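Local coordinates for protein autoinducer 2 sensor kinase/phosphatase LuxQ (PDB 3C38) that senses autoinducer 2 through its periplasmic domain, which binds the LuxP–autoinducer complex, and switches from kinase to phosphatase activity in quorum sensing, at residues S87-I92 and N110-R114; G120-Q126 and E226-L232; E178-A183 and Y199-V205; N162-L168 and L189-L193. All blocks are in the same frame, centred on the assembly; numbering follows the deposited sequence.

Contact 1. Residues S87-I92 and N110-R114; sequences SSHDNI and NKLIR
D90 and R114 form the ionic part of this contact. The guanidinium presents its NE side: R114 NE donates to D90 OD1 at 2.7 Å and R114 NH2 to D90 OD2 at 2.9 Å. Each carboxylate oxygen accepts through its syn lone pair, and the planes of the two groups are only 6° apart, so the pair is a nearly coplanar, two-pronged salt bridge. A bend at chi2 of R114 (-71°) folds the chain back to deliver the group. The apolar part lies between I92 and I113, whose CD1 methyls touch; I113 CD1 also rests 3.6 Å from S87 CB, and F85 and Y156 of the sheet continue this surface. N110 adds a flank, its amide lying beside I92 CG1. N110 OD1 is 2.7 Å from D90 O, two acceptors with no bond, which leaves the amide's orientation doubtful. In the backbone, a type II' turn from S88 to N91 closes the hairpin between strands 83-88 and 91-95. Helix 106-115 therefore meets the hairpin end of the five-stranded sheet with isoleucines on the inner side and the ion pair on the exposed side. The paired, coplanar bonds would restrict rotation of both charged groups, although solvent probably weakens their attraction.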
loop_
_atom_site.group_PDB
_atom_site.type_symbol
_atom_site.label_atom_id
_atom_site.label_comp_id
_atom_site.label_asym_id
_atom_site.label_seq_id
_atom_site.Cartn_x
_atom_site.Cartn_y
_atom_site.Cartn_z
ATOM N N SER A 87 -1.132 6.635 -16.363
ATOM C CA SER A 87 -0.103 7.463 -16.972
ATOM C C SER A 87 0.193 7.097 -18.426
ATOM O O SER A 87 -0.051 5.980 -18.878
ATOM C CB SER A 87 1.203 7.369 -16.173
ATOM O OG SER A 87 2.274 6.858 -16.969
ATOM N N SER A 88 0.724 8.073 -19.145
ATOM C CA SER A 88 1.125 7.924 -20.531
ATOM C C SER A 88 2.274 8.915 -20.579
ATOM O O SER A 88 2.080 10.096 -20.868
ATOM C CB SER A 88 0.000 8.344 -21.474
ATOM O OG SER A 88 0.263 7.863 -22.783
ATOM N N HIS A 89 3.467 8.420 -20.268
ATOM C CA HIS A 89 4.658 9.252 -20.187
ATOM C C HIS A 89 4.391 10.166 -18.987
ATOM O O HIS A 89 3.489 9.891 -18.192
ATOM C CB HIS A 89 4.866 10.057 -21.473
ATOM C CG HIS A 89 4.819 9.220 -22.709
ATOM N ND1 HIS A 89 5.513 8.033 -22.827
ATOM C CD2 HIS A 89 4.134 9.370 -23.867
ATOM C CE1 HIS A 89 5.254 7.489 -24.003
ATOM N NE2 HIS A 89 4.419 8.280 -24.655
ATOM N N ASP A 90 5.154 11.240 -18.844
ATOM C CA ASP A 90 4.964 12.133 -17.708
ATOM C C ASP A 90 3.574 12.758 -17.658
ATOM O O ASP A 90 3.315 13.643 -16.842
ATOM C CB ASP A 90 6.019 13.235 -17.723
ATOM C CG ASP A 90 7.422 12.692 -17.863
ATOM O OD1 ASP A 90 7.825 11.841 -17.036
ATOM O OD2 ASP A 90 8.129 13.119 -18.801
ATOM N N ASN A 91 2.677 12.305 -18.522
ATOM C CA ASN A 91 1.328 12.851 -18.543
ATOM C C ASN A 91 0.420 11.983 -17.665
ATOM O O ASN A 91 0.717 10.807 -17.418
ATOM C CB ASN A 91 0.812 12.899 -19.994
ATOM C CG ASN A 91 -0.376 13.849 -20.176
ATOM O OD1 ASN A 91 -0.540 14.806 -19.421
ATOM N ND2 ASN A 91 -1.189 13.595 -21.197
ATOM N N ILE A 92 -0.668 12.570 -17.175
ATOM C CA ILE A 92 -1.621 11.844 -16.344
ATOM C C ILE A 92 -2.972 11.981 -17.035
ATOM O O ILE A 92 -3.604 13.040 -16.988
ATOM C CB ILE A 92 -1.715 12.433 -14.910
ATOM C CG1 ILE A 92 -0.337 12.447 -14.243
ATOM C CG2 ILE A 92 -2.661 11.595 -14.064
ATOM C CD1 ILE A 92 0.210 11.083 -13.924
ATOM N N ASN A 110 2.954 13.059 -10.386
ATOM C CA ASN A 110 3.728 13.026 -11.627
ATOM C C ASN A 110 5.136 12.541 -11.367
ATOM O O ASN A 110 5.727 11.828 -12.180
ATOM C CB ASN A 110 3.798 14.422 -12.253
ATOM C CG ASN A 110 2.662 14.691 -13.208
ATOM O OD1 ASN A 110 2.649 14.183 -14.326
ATOM N ND2 ASN A 110 1.692 15.486 -12.769
ATOM N N LYS A 111 5.675 12.939 -10.225
ATOM C CA LYS A 111 7.024 12.552 -9.843
ATOM C C LYS A 111 7.117 11.053 -9.551
ATOM O O LYS A 111 8.179 10.437 -9.714
ATOM C CB LYS A 111 7.443 13.359 -8.620
ATOM C CG LYS A 111 7.201 14.867 -8.773
ATOM C CD LYS A 111 7.859 15.641 -7.631
ATOM C CE LYS A 111 7.931 17.134 -7.907
ATOM N NZ LYS A 111 8.762 17.822 -6.874
ATOM N N LEU A 112 5.996 10.470 -9.124
ATOM C CA LEU A 112 5.934 9.046 -8.811
ATOM C C LEU A 112 6.028 8.222 -10.085
ATOM O O LEU A 112 6.556 7.113 -10.072
ATOM C CB LEU A 112 4.631 8.718 -8.079
ATOM C CG LEU A 112 4.477 9.326 -6.685
ATOM C CD1 LEU A 112 3.142 8.909 -6.083
ATOM C CD2 LEU A 112 5.624 8.862 -5.798
ATOM N N ILE A 113 5.508 8.774 -11.179
ATOM C CA ILE A 113 5.541 8.112 -12.479
ATOM C C ILE A 113 6.957 7.623 -12.741
ATOM O O ILE A 113 7.179 6.475 -13.097
ATOM C CB ILE A 113 5.183 9.088 -13.616
ATOM C CG1 ILE A 113 3.870 9.807 -13.308
ATOM C CG2 ILE A 113 5.097 8.341 -14.929
ATOM C CD1 ILE A 113 2.677 8.920 -13.280
ATOM N N ARG A 114 7.912 8.519 -12.569
ATOM C CA ARG A 114 9.315 8.201 -12.790
ATOM C C ARG A 114 9.843 7.231 -11.748
ATOM O O ARG A 114 10.512 6.252 -12.078
ATOM C CB ARG A 114 10.145 9.483 -12.739
ATOM C CG ARG A 114 9.874 10.449 -13.868
ATOM C CD ARG A 114 10.421 9.910 -15.177
ATOM N NE ARG A 114 10.156 10.820 -16.287
ATOM C CZ ARG A 114 11.011 11.035 -17.279
ATOM N NH1 ARG A 114 12.178 10.402 -17.293
ATOM N NH2 ARG A 114 10.703 11.888 -18.245
#

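Contact 2. Residues G120-Q126 and E226-L232; sequences GNWHLVQ and ESVPTYL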
loop_
_atom_site.group_PDB
_atom_site.type_symbol
_atom_site.label_atom_id
_atom_site.label_comp_id
_atom_site.label_asym_id
_atom_site.label_seq_id
_atom_site.Cartn_x
_atom_site.Cartn_y
_atom_site.Cartn_z
ATOM N N GLY A 120 5.389 -4.792 -12.806
ATOM C CA GLY A 120 5.394 -6.069 -12.112
ATOM C C GLY A 120 6.091 -6.123 -10.767
ATOM O O GLY A 120 6.266 -7.209 -10.208
ATOM N N ASN A 121 6.498 -4.966 -10.245
ATOM C CA ASN A 121 7.163 -4.907 -8.943
ATOM C C ASN A 121 6.633 -3.771 -8.081
ATOM O O ASN A 121 6.441 -2.652 -8.551
ATOM C CB ASN A 121 8.677 -4.740 -9.096
ATOM C CG ASN A 121 9.368 -6.019 -9.540
ATOM O OD1 ASN A 121 10.438 -6.359 -9.035
ATOM N ND2 ASN A 121 8.768 -6.727 -10.494
ATOM N N TRP A 122 6.389 -4.081 -6.816
ATOM C CA TRP A 122 5.903 -3.094 -5.866
ATOM C C TRP A 122 7.068 -2.169 -5.527
ATOM O O TRP A 122 8.213 -2.616 -5.443
ATOM C CB TRP A 122 5.404 -3.785 -4.598
ATOM C CG TRP A 122 4.048 -4.390 -4.738
ATOM C CD1 TRP A 122 3.747 -5.705 -4.934
ATOM C CD2 TRP A 122 2.801 -3.688 -4.714
ATOM N NE1 TRP A 122 2.383 -5.866 -5.036
ATOM C CE2 TRP A 122 1.778 -4.643 -4.905
ATOM C CE3 TRP A 122 2.448 -2.339 -4.554
ATOM C CZ2 TRP A 122 0.422 -4.295 -4.934
ATOM C CZ3 TRP A 122 1.105 -1.991 -4.582
ATOM C CH2 TRP A 122 0.104 -2.969 -4.774
ATOM N N HIS A 123 6.775 -0.885 -5.345
ATOM C CA HIS A 123 7.800 0.094 -5.011
ATOM C C HIS A 123 7.407 0.849 -3.750
ATOM O O HIS A 123 6.302 1.391 -3.664
ATOM C CB HIS A 123 7.972 1.108 -6.145
ATOM C CG HIS A 123 8.652 0.558 -7.358
ATOM N ND1 HIS A 123 10.023 0.560 -7.511
ATOM C CD2 HIS A 123 8.150 -0.020 -8.474
ATOM C CE1 HIS A 123 10.334 0.009 -8.670
ATOM N NE2 HIS A 123 9.216 -0.351 -9.274
ATOM N N LEU A 124 8.314 0.876 -2.776
ATOM C CA LEU A 124 8.085 1.598 -1.535
ATOM C C LEU A 124 8.599 3.004 -1.796
ATOM O O LEU A 124 9.801 3.216 -1.947
ATOM C CB LEU A 124 8.856 0.947 -0.386
ATOM C CG LEU A 124 8.856 1.727 0.933
ATOM C CD1 LEU A 124 7.420 1.985 1.377
ATOM C CD2 LEU A 124 9.628 0.941 1.994
ATOM N N VAL A 125 7.682 3.957 -1.885
ATOM C CA VAL A 125 8.038 5.342 -2.153
ATOM C C VAL A 125 7.377 6.266 -1.132
ATOM O O VAL A 125 6.409 5.889 -0.478
ATOM C CB VAL A 125 7.601 5.746 -3.551
ATOM C CG1 VAL A 125 8.209 4.799 -4.570
ATOM C CG2 VAL A 125 6.093 5.724 -3.636
ATOM N N GLN A 126 7.907 7.475 -0.998
ATOM C CA GLN A 126 7.388 8.437 -0.033
ATOM C C GLN A 126 7.146 9.747 -0.749
ATOM O O GLN A 126 7.954 10.153 -1.569
ATOM C CB GLN A 126 8.409 8.677 1.082
ATOM C CG GLN A 126 9.094 7.428 1.619
ATOM C CD GLN A 126 9.847 6.633 0.556
ATOM O OE1 GLN A 126 10.999 6.910 0.229
ATOM N NE2 GLN A 126 9.189 5.637 0.020
ATOM N N GLU A 226 8.877 -7.318 -2.403
ATOM C CA GLU A 226 9.476 -7.975 -3.569
ATOM C C GLU A 226 10.781 -8.619 -3.099
ATOM O O GLU A 226 11.821 -8.468 -3.734
ATOM C CB GLU A 226 9.786 -6.959 -4.682
ATOM C CG GLU A 226 8.578 -6.232 -5.290
ATOM C CD GLU A 226 7.610 -7.162 -6.007
ATOM O OE1 GLU A 226 7.884 -8.382 -6.100
ATOM O OE2 GLU A 226 6.570 -6.675 -6.479
ATOM N N SER A 227 10.717 -9.318 -1.969
ATOM C CA SER A 227 11.878 -9.985 -1.382
ATOM C C SER A 227 13.059 -9.048 -1.131
ATOM O O SER A 227 14.180 -9.501 -0.937
ATOM C CB SER A 227 12.324 -11.147 -2.274
ATOM O OG SER A 227 11.344 -12.173 -2.301
ATOM N N VAL A 228 12.802 -7.745 -1.128
ATOM C CA VAL A 228 13.847 -6.746 -0.895
ATOM C C VAL A 228 13.656 -6.069 0.469
ATOM O O VAL A 228 12.553 -5.643 0.810
ATOM C CB VAL A 228 13.824 -5.659 -1.992
ATOM C CG1 VAL A 228 14.953 -4.661 -1.768
ATOM C CG2 VAL A 228 13.937 -6.312 -3.369
ATOM N N PRO A 229 14.739 -5.940 1.255
ATOM C CA PRO A 229 14.678 -5.318 2.586
ATOM C C PRO A 229 14.201 -3.877 2.551
ATOM O O PRO A 229 14.607 -3.115 1.684
ATOM C CB PRO A 229 16.124 -5.415 3.092
ATOM C CG PRO A 229 16.709 -6.566 2.301
ATOM C CD PRO A 229 16.123 -6.333 0.929
ATOM N N THR A 230 13.338 -3.506 3.491
ATOM C CA THR A 230 12.849 -2.136 3.558
ATOM C C THR A 230 13.027 -1.616 4.978
ATOM O O THR A 230 13.432 -2.364 5.871
ATOM C CB THR A 230 11.357 -2.040 3.227
ATOM O OG1 THR A 230 10.591 -2.525 4.347
ATOM C CG2 THR A 230 11.041 -2.850 1.979
ATOM N N TYR A 231 12.701 -0.340 5.173
ATOM C CA TYR A 231 12.798 0.312 6.473
ATOM C C TYR A 231 11.460 0.260 7.243
ATOM O O TYR A 231 11.327 0.851 8.314
ATOM C CB TYR A 231 13.232 1.760 6.272
ATOM C CG TYR A 231 12.307 2.557 5.374
ATOM C CD1 TYR A 231 11.054 2.971 5.820
ATOM C CD2 TYR A 231 12.684 2.894 4.071
ATOM C CE1 TYR A 231 10.195 3.700 4.988
ATOM C CE2 TYR A 231 11.836 3.622 3.229
ATOM C CZ TYR A 231 10.596 4.023 3.693
ATOM O OH TYR A 231 9.753 4.746 2.869
ATOM N N LEU A 232 10.468 -0.432 6.685
ATOM C CA LEU A 232 9.166 -0.566 7.334
ATOM C C LEU A 232 9.307 -1.602 8.445
ATOM O O LEU A 232 9.565 -2.773 8.171
ATOM C CB LEU A 232 8.118 -1.046 6.335
ATOM C CG LEU A 232 7.862 -0.163 5.111
ATOM C CD1 LEU A 232 6.913 -0.904 4.154
ATOM C CD2 LEU A 232 7.282 1.192 5.536
#
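The two backbones stay apart, with W122 CA 6.5 Å from E226 CA and L124 CA 7.9 Å from T230 CA, so side chains bridge most of the gap. At one end the E226 carboxylate reaches the main chain: W122 N donates to E226 OE2 at 2.6 Å and 161°, using the anti lone pair of that oxygen. A bend at chi2 of E226 (-64°) curls the chain toward this N-H, and the carboxylate also stacks against the N121 amide, their planes 22° apart. At the other end L124 is the apolar link. Its CD2 lies over one face of the Y231 ring, 3.9 Å from the centroid, in a CH-pi contact offset toward the rim. The same methyl meets T230 CB and L232 CG, each at 3.7 Å. The Y231 hydroxyl is hydrogen-bonded to H135. T230 OG1 accepts from L232 N at 3.1 Å, an ST turn at the corner of the chain, and is also hydrogen-bonded to the carbonyl oxygen of L223. Strand 123-127, an outermost strand of the five-stranded sheet, is thus joined to strand 228-239 of the four-stranded sheet: an interface between the two antiparallel sheets of this Cache-clan periplasmic domain.

Contact 3. Residues E178-A183 and Y199-V205; sequences ENLVLA and YSLDYVV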
loop_
_atom_site.group_PDB
_atom_site.type_symbol
_atom_site.label_atom_id
_atom_site.label_comp_id
_atom_site.label_asym_id
_atom_site.label_seq_id
_atom_site.Cartn_x
_atom_site.Cartn_y
_atom_site.Cartn_z
ATOM N N GLU A 178 -1.339 -9.399 19.897
ATOM C CA GLU A 178 -1.996 -8.529 20.869
ATOM C C GLU A 178 -2.166 -7.135 20.287
ATOM O O GLU A 178 -3.244 -6.547 20.335
ATOM C CB GLU A 178 -1.136 -8.396 22.114
ATOM C CG GLU A 178 -1.672 -9.036 23.357
ATOM C CD GLU A 178 -0.767 -8.746 24.536
ATOM O OE1 GLU A 178 -0.813 -7.606 25.067
ATOM O OE2 GLU A 178 0.007 -9.658 24.903
ATOM N N ASN A 179 -1.065 -6.607 19.769
ATOM C CA ASN A 179 -1.040 -5.281 19.182
ATOM C C ASN A 179 0.148 -5.167 18.243
ATOM O O ASN A 179 1.174 -5.844 18.417
ATOM C CB ASN A 179 -0.905 -4.204 20.271
ATOM C CG ASN A 179 -2.247 -3.712 20.788
ATOM O OD1 ASN A 179 -3.104 -3.264 20.024
ATOM N ND2 ASN A 179 -2.426 -3.773 22.092
ATOM N N LEU A 180 -0.002 -4.302 17.248
ATOM C CA LEU A 180 1.060 -4.047 16.287
ATOM C C LEU A 180 1.234 -2.548 16.074
ATOM O O LEU A 180 0.304 -1.756 16.249
ATOM C CB LEU A 180 0.757 -4.701 14.934
ATOM C CG LEU A 180 0.618 -6.218 14.809
ATOM C CD1 LEU A 180 0.209 -6.521 13.366
ATOM C CD2 LEU A 180 1.925 -6.935 15.167
ATOM N N VAL A 181 2.446 -2.171 15.692
ATOM C CA VAL A 181 2.770 -0.784 15.396
ATOM C C VAL A 181 3.639 -0.783 14.142
ATOM O O VAL A 181 4.706 -1.409 14.116
ATOM C CB VAL A 181 3.589 -0.117 16.522
ATOM C CG1 VAL A 181 3.896 1.319 16.122
ATOM C CG2 VAL A 181 2.830 -0.171 17.852
ATOM N N LEU A 182 3.180 -0.107 13.098
ATOM C CA LEU A 182 3.955 -0.029 11.872
ATOM C C LEU A 182 4.687 1.297 11.950
ATOM O O LEU A 182 4.075 2.352 12.108
ATOM C CB LEU A 182 3.051 -0.074 10.633
ATOM C CG LEU A 182 3.755 0.112 9.278
ATOM C CD1 LEU A 182 4.830 -0.954 9.108
ATOM C CD2 LEU A 182 2.740 0.022 8.144
ATOM N N ALA A 183 6.008 1.241 11.849
ATOM C CA ALA A 183 6.789 2.460 11.947
ATOM C C ALA A 183 7.961 2.528 10.987
ATOM O O ALA A 183 8.356 1.528 10.391
ATOM C CB ALA A 183 7.296 2.624 13.378
ATOM N N TYR A 199 1.103 -0.494 28.357
ATOM C CA TYR A 199 2.242 0.086 27.647
ATOM C C TYR A 199 1.769 1.124 26.627
ATOM O O TYR A 199 0.700 0.971 26.028
ATOM C CB TYR A 199 3.028 -1.030 26.951
ATOM C CG TYR A 199 2.161 -1.940 26.102
ATOM C CD1 TYR A 199 1.733 -1.546 24.832
ATOM C CD2 TYR A 199 1.746 -3.183 26.580
ATOM C CE1 TYR A 199 0.914 -2.362 24.062
ATOM C CE2 TYR A 199 0.930 -4.005 25.824
ATOM C CZ TYR A 199 0.515 -3.590 24.565
ATOM O OH TYR A 199 -0.314 -4.399 23.825
ATOM N N SER A 200 2.561 2.177 26.437
ATOM C CA SER A 200 2.208 3.235 25.493
ATOM C C SER A 200 2.842 3.031 24.111
ATOM O O SER A 200 3.770 2.237 23.947
ATOM C CB SER A 200 2.652 4.591 26.039
ATOM O OG SER A 200 4.065 4.659 26.093
ATOM N N LEU A 201 2.338 3.760 23.121
ATOM C CA LEU A 201 2.871 3.661 21.762
ATOM C C LEU A 201 4.348 4.020 21.797
ATOM O O LEU A 201 5.189 3.349 21.182
ATOM C CB LEU A 201 2.135 4.625 20.829
ATOM C CG LEU A 201 2.701 4.744 19.411
ATOM C CD1 LEU A 201 2.751 3.377 18.760
ATOM C CD2 LEU A 201 1.839 5.691 18.602
ATOM N N ASP A 202 4.641 5.088 22.533
ATOM C CA ASP A 202 5.993 5.598 22.709
ATOM C C ASP A 202 6.945 4.511 23.212
ATOM O O ASP A 202 8.063 4.368 22.714
ATOM C CB ASP A 202 5.947 6.763 23.694
ATOM C CG ASP A 202 7.259 7.505 23.789
ATOM O OD1 ASP A 202 8.279 6.884 24.169
ATOM O OD2 ASP A 202 7.262 8.718 23.485
ATOM N N TYR A 203 6.497 3.745 24.205
ATOM C CA TYR A 203 7.298 2.658 24.767
ATOM C C TYR A 203 7.553 1.582 23.712
ATOM O O TYR A 203 8.681 1.136 23.514
ATOM C CB TYR A 203 6.571 2.026 25.955
ATOM C CG TYR A 203 7.043 0.621 26.267
ATOM C CD1 TYR A 203 8.314 0.383 26.810
ATOM C CD2 TYR A 203 6.237 -0.482 25.971
ATOM C CE1 TYR A 203 8.759 -0.921 27.045
ATOM C CE2 TYR A 203 6.677 -1.792 26.202
ATOM C CZ TYR A 203 7.933 -2.003 26.735
ATOM O OH TYR A 203 8.371 -3.294 26.940
ATOM N N VAL A 204 6.480 1.152 23.061
ATOM C CA VAL A 204 6.561 0.151 22.016
ATOM C C VAL A 204 7.546 0.565 20.913
ATOM O O VAL A 204 8.372 -0.252 20.510
ATOM C CB VAL A 204 5.186 -0.087 21.382
ATOM C CG1 VAL A 204 5.288 -1.155 20.314
ATOM C CG2 VAL A 204 4.175 -0.476 22.456
ATOM N N VAL A 205 7.491 1.808 20.418
ATOM C CA VAL A 205 8.440 2.155 19.353
ATOM C C VAL A 205 9.874 2.294 19.803
ATOM O O VAL A 205 10.775 1.930 19.054
ATOM C CB VAL A 205 8.124 3.454 18.517
ATOM C CG1 VAL A 205 6.916 3.235 17.642
ATOM C CG2 VAL A 205 7.985 4.663 19.397
#
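The Y199 ring meets segment 178-183 through its hydroxyl end, where N179 ND2 and E178 OE1 both lie near the ring plane. N179 ND2 donates to Y199 OH at 2.8 Å in a nearly straight bond, with the oxygen close to the amide plane; amide and ring are turned 83° against each other. Toward E178 the phenol makes a weak bond, Y199 OH to E178 OE1 at 3.5 Å, while E178 OE2 has its stronger partner in the backbone N of T239. F216 meets the Y199 ring edge-to-face. With CG set between its backbone N and carbonyl carbon (chi1 51°), Y199 projects from just before the helix toward the strand. Beyond it the contact is aliphatic. V181 spreads its methyls over helix 201-205: CG1 touches L201 CD1 at 3.5 Å and V205 CG1 at 3.9 Å; CG2 meets V204 CG1 at 3.6 Å and shares L201 CD1. S200 caps the helix, its OG accepting from Y203 N at 3.2 Å. The short strand and helix axes approach to 9.6 Å at a crossing angle of -69°. The helix covers a face of the four-stranded sheet, with I237 of strand 228-239 and P188 of strand 187-191 on the same surface; L180 points away from it toward helix 165-174.

Contact 4. Residues N162-L168 and L189-L193; sequences NDNFALL and LVSTL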
loop_
_atom_site.group_PDB
_atom_site.type_symbol
_atom_site.label_atom_id
_atom_site.label_comp_id
_atom_site.label_asym_id
_atom_site.label_seq_id
_atom_site.Cartn_x
_atom_site.Cartn_y
_atom_site.Cartn_z
ATOM N N ASN A 162 0.484 5.341 5.957
ATOM C CA ASN A 162 0.150 6.255 7.049
ATOM C C ASN A 162 -1.312 6.099 7.425
ATOM O O ASN A 162 -2.191 6.173 6.565
ATOM C CB ASN A 162 0.404 7.717 6.635
ATOM C CG ASN A 162 1.851 7.958 6.231
ATOM O OD1 ASN A 162 2.386 7.279 5.343
ATOM N ND2 ASN A 162 2.497 8.911 6.889
ATOM N N ASP A 163 -1.558 5.878 8.710
ATOM C CA ASP A 163 -2.912 5.733 9.223
ATOM C C ASP A 163 -3.751 4.641 8.577
ATOM O O ASP A 163 -4.977 4.647 8.710
ATOM C CB ASP A 163 -3.651 7.063 9.095
ATOM C CG ASP A 163 -3.022 8.152 9.929
ATOM O OD1 ASP A 163 -2.998 9.298 9.455
ATOM O OD2 ASP A 163 -2.558 7.858 11.057
ATOM N N ASN A 164 -3.115 3.703 7.885
ATOM C CA ASN A 164 -3.886 2.633 7.266
ATOM C C ASN A 164 -4.194 1.576 8.337
ATOM O O ASN A 164 -3.519 0.541 8.434
ATOM C CB ASN A 164 -3.124 1.985 6.117
ATOM C CG ASN A 164 -4.027 1.154 5.254
ATOM O OD1 ASN A 164 -4.917 0.474 5.766
ATOM N ND2 ASN A 164 -3.821 1.203 3.936
ATOM N N PHE A 165 -5.227 1.844 9.131
ATOM C CA PHE A 165 -5.608 0.950 10.213
ATOM C C PHE A 165 -6.045 -0.416 9.722
ATOM O O PHE A 165 -5.675 -1.432 10.299
ATOM C CB PHE A 165 -6.731 1.573 11.053
ATOM C CG PHE A 165 -7.098 0.759 12.266
ATOM C CD1 PHE A 165 -6.321 0.820 13.424
ATOM C CD2 PHE A 165 -8.185 -0.118 12.229
ATOM C CE1 PHE A 165 -6.615 0.015 14.531
ATOM C CE2 PHE A 165 -8.489 -0.930 13.331
ATOM C CZ PHE A 165 -7.699 -0.863 14.485
ATOM N N ALA A 166 -6.829 -0.439 8.652
ATOM C CA ALA A 166 -7.335 -1.695 8.107
ATOM C C ALA A 166 -6.218 -2.662 7.740
ATOM O O ALA A 166 -6.301 -3.858 8.023
ATOM C CB ALA A 166 -8.233 -1.421 6.879
ATOM N N LEU A 167 -5.173 -2.148 7.107
ATOM C CA LEU A 167 -4.054 -2.996 6.721
ATOM C C LEU A 167 -3.369 -3.643 7.931
ATOM O O LEU A 167 -3.149 -4.857 7.966
ATOM C CB LEU A 167 -3.015 -2.186 5.946
ATOM C CG LEU A 167 -1.719 -2.971 5.715
ATOM C CD1 LEU A 167 -2.023 -4.135 4.791
ATOM C CD2 LEU A 167 -0.643 -2.090 5.122
ATOM N N LEU A 168 -3.034 -2.817 8.917
ATOM C CA LEU A 168 -2.339 -3.277 10.113
ATOM C C LEU A 168 -3.175 -4.211 10.979
ATOM O O LEU A 168 -2.665 -5.188 11.519
ATOM C CB LEU A 168 -1.921 -2.080 10.962
ATOM C CG LEU A 168 -0.496 -2.055 11.501
ATOM C CD1 LEU A 168 -0.480 -1.332 12.858
ATOM C CD2 LEU A 168 0.042 -3.469 11.616
ATOM N N LEU A 189 3.668 4.912 11.767
ATOM C CA LEU A 189 2.801 5.206 10.634
ATOM C C LEU A 189 1.364 4.906 11.061
ATOM O O LEU A 189 0.459 5.710 10.870
ATOM C CB LEU A 189 3.181 4.354 9.425
ATOM C CG LEU A 189 4.539 4.705 8.828
ATOM C CD1 LEU A 189 4.743 3.927 7.527
ATOM C CD2 LEU A 189 4.599 6.218 8.561
ATOM N N VAL A 190 1.160 3.746 11.664
ATOM C CA VAL A 190 -0.169 3.369 12.134
ATOM C C VAL A 190 0.011 2.372 13.271
ATOM O O VAL A 190 1.024 1.668 13.331
ATOM C CB VAL A 190 -1.047 2.760 10.992
ATOM C CG1 VAL A 190 -0.453 1.462 10.488
ATOM C CG2 VAL A 190 -2.473 2.548 11.494
ATOM N N SER A 191 -0.965 2.331 14.172
ATOM C CA SER A 191 -0.926 1.463 15.345
ATOM C C SER A 191 -2.297 0.881 15.651
ATOM O O SER A 191 -3.324 1.490 15.323
ATOM C CB SER A 191 -0.451 2.280 16.551
ATOM O OG SER A 191 -0.746 1.646 17.781
ATOM N N THR A 192 -2.313 -0.293 16.276
ATOM C CA THR A 192 -3.566 -0.932 16.644
ATOM C C THR A 192 -3.891 -0.711 18.127
ATOM O O THR A 192 -4.946 -1.147 18.595
ATOM C CB THR A 192 -3.521 -2.457 16.417
ATOM O OG1 THR A 192 -2.484 -3.022 17.223
ATOM C CG2 THR A 192 -3.282 -2.784 14.956
ATOM N N LEU A 193 -2.987 -0.064 18.868
ATOM C CA LEU A 193 -3.215 0.185 20.297
ATOM C C LEU A 193 -4.501 0.975 20.568
ATOM O O LEU A 193 -4.772 1.986 19.906
ATOM C CB LEU A 193 -2.024 0.918 20.920
ATOM C CG LEU A 193 -0.834 0.023 21.315
ATOM C CD1 LEU A 193 -0.220 -0.587 20.059
ATOM C CD2 LEU A 193 0.234 0.840 22.061
#
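The capped start of helix 165-174 packs here against strand 187-191, an outermost strand of the four-stranded antiparallel sheet, where L189 and V190 form a classic beta bulge opposite L182. V190 is the main apolar contact. Its CG2 methyl, anti to the backbone N, sits 3.7 Å from F165 N against the helix entrance, and its CG1 meets L168 CG at 3.7 Å as the two side chains run past each other in opposite directions. L168 CD1 continues along the strand, reaching T192 CG2 at 3.8 Å. The F165 ring turns an edge to the backbone, with S191 O in the ring plane and 3.6 Å from F165 CD1. One backbone hydrogen bond ties the segments: D163 N donates to L189 O at 3.0 Å and 169°, nearly straight at the hydrogen although the donor stands 49° out of the carbonyl plane. N162 packs beside L189 CD2 while its amide bonds to H135 and S133. At the helix start, N164 OD1 accepts from L167 N at 3.0 Å, an N-cap bond. S191 OG similarly accepts from L193 N, making an ST turn where the strand ends. T192 OG1 bonds to L180 N and N179 OD1. The chemistry is therefore divided: V190, L168 and the F165 ring make the apolar part, while N162, N164 and S191 bind main-chain atoms, the last two probably helping to define where the helix begins and the strand ends.

Contact 3 is buried, whereas contacts 1, 2 and 4 are only partly so. Contacts 3 and 4 are closest, their centres about 11 Å apart: strands 179-184 and 187-191 are neighbours in one sheet, with L182 O and L189 N 2.6 Å apart, probably hydrogen-bonded. Contact 1 belongs to the five-stranded sheet, with its centre about 36 Å from that of contact 3. Contact 2 joins the two sheets and touches contacts 1 and 4, L112 CD2 lying 3.8 Å from V125 CG2 and L232 CD2 4.2 Å from L189 CD1. Chemistry follows position: an ion pair at the exposed edge, a carboxylate-to-backbone bond between sheets, and mainly apolar packing where helices cover the four-stranded sheet.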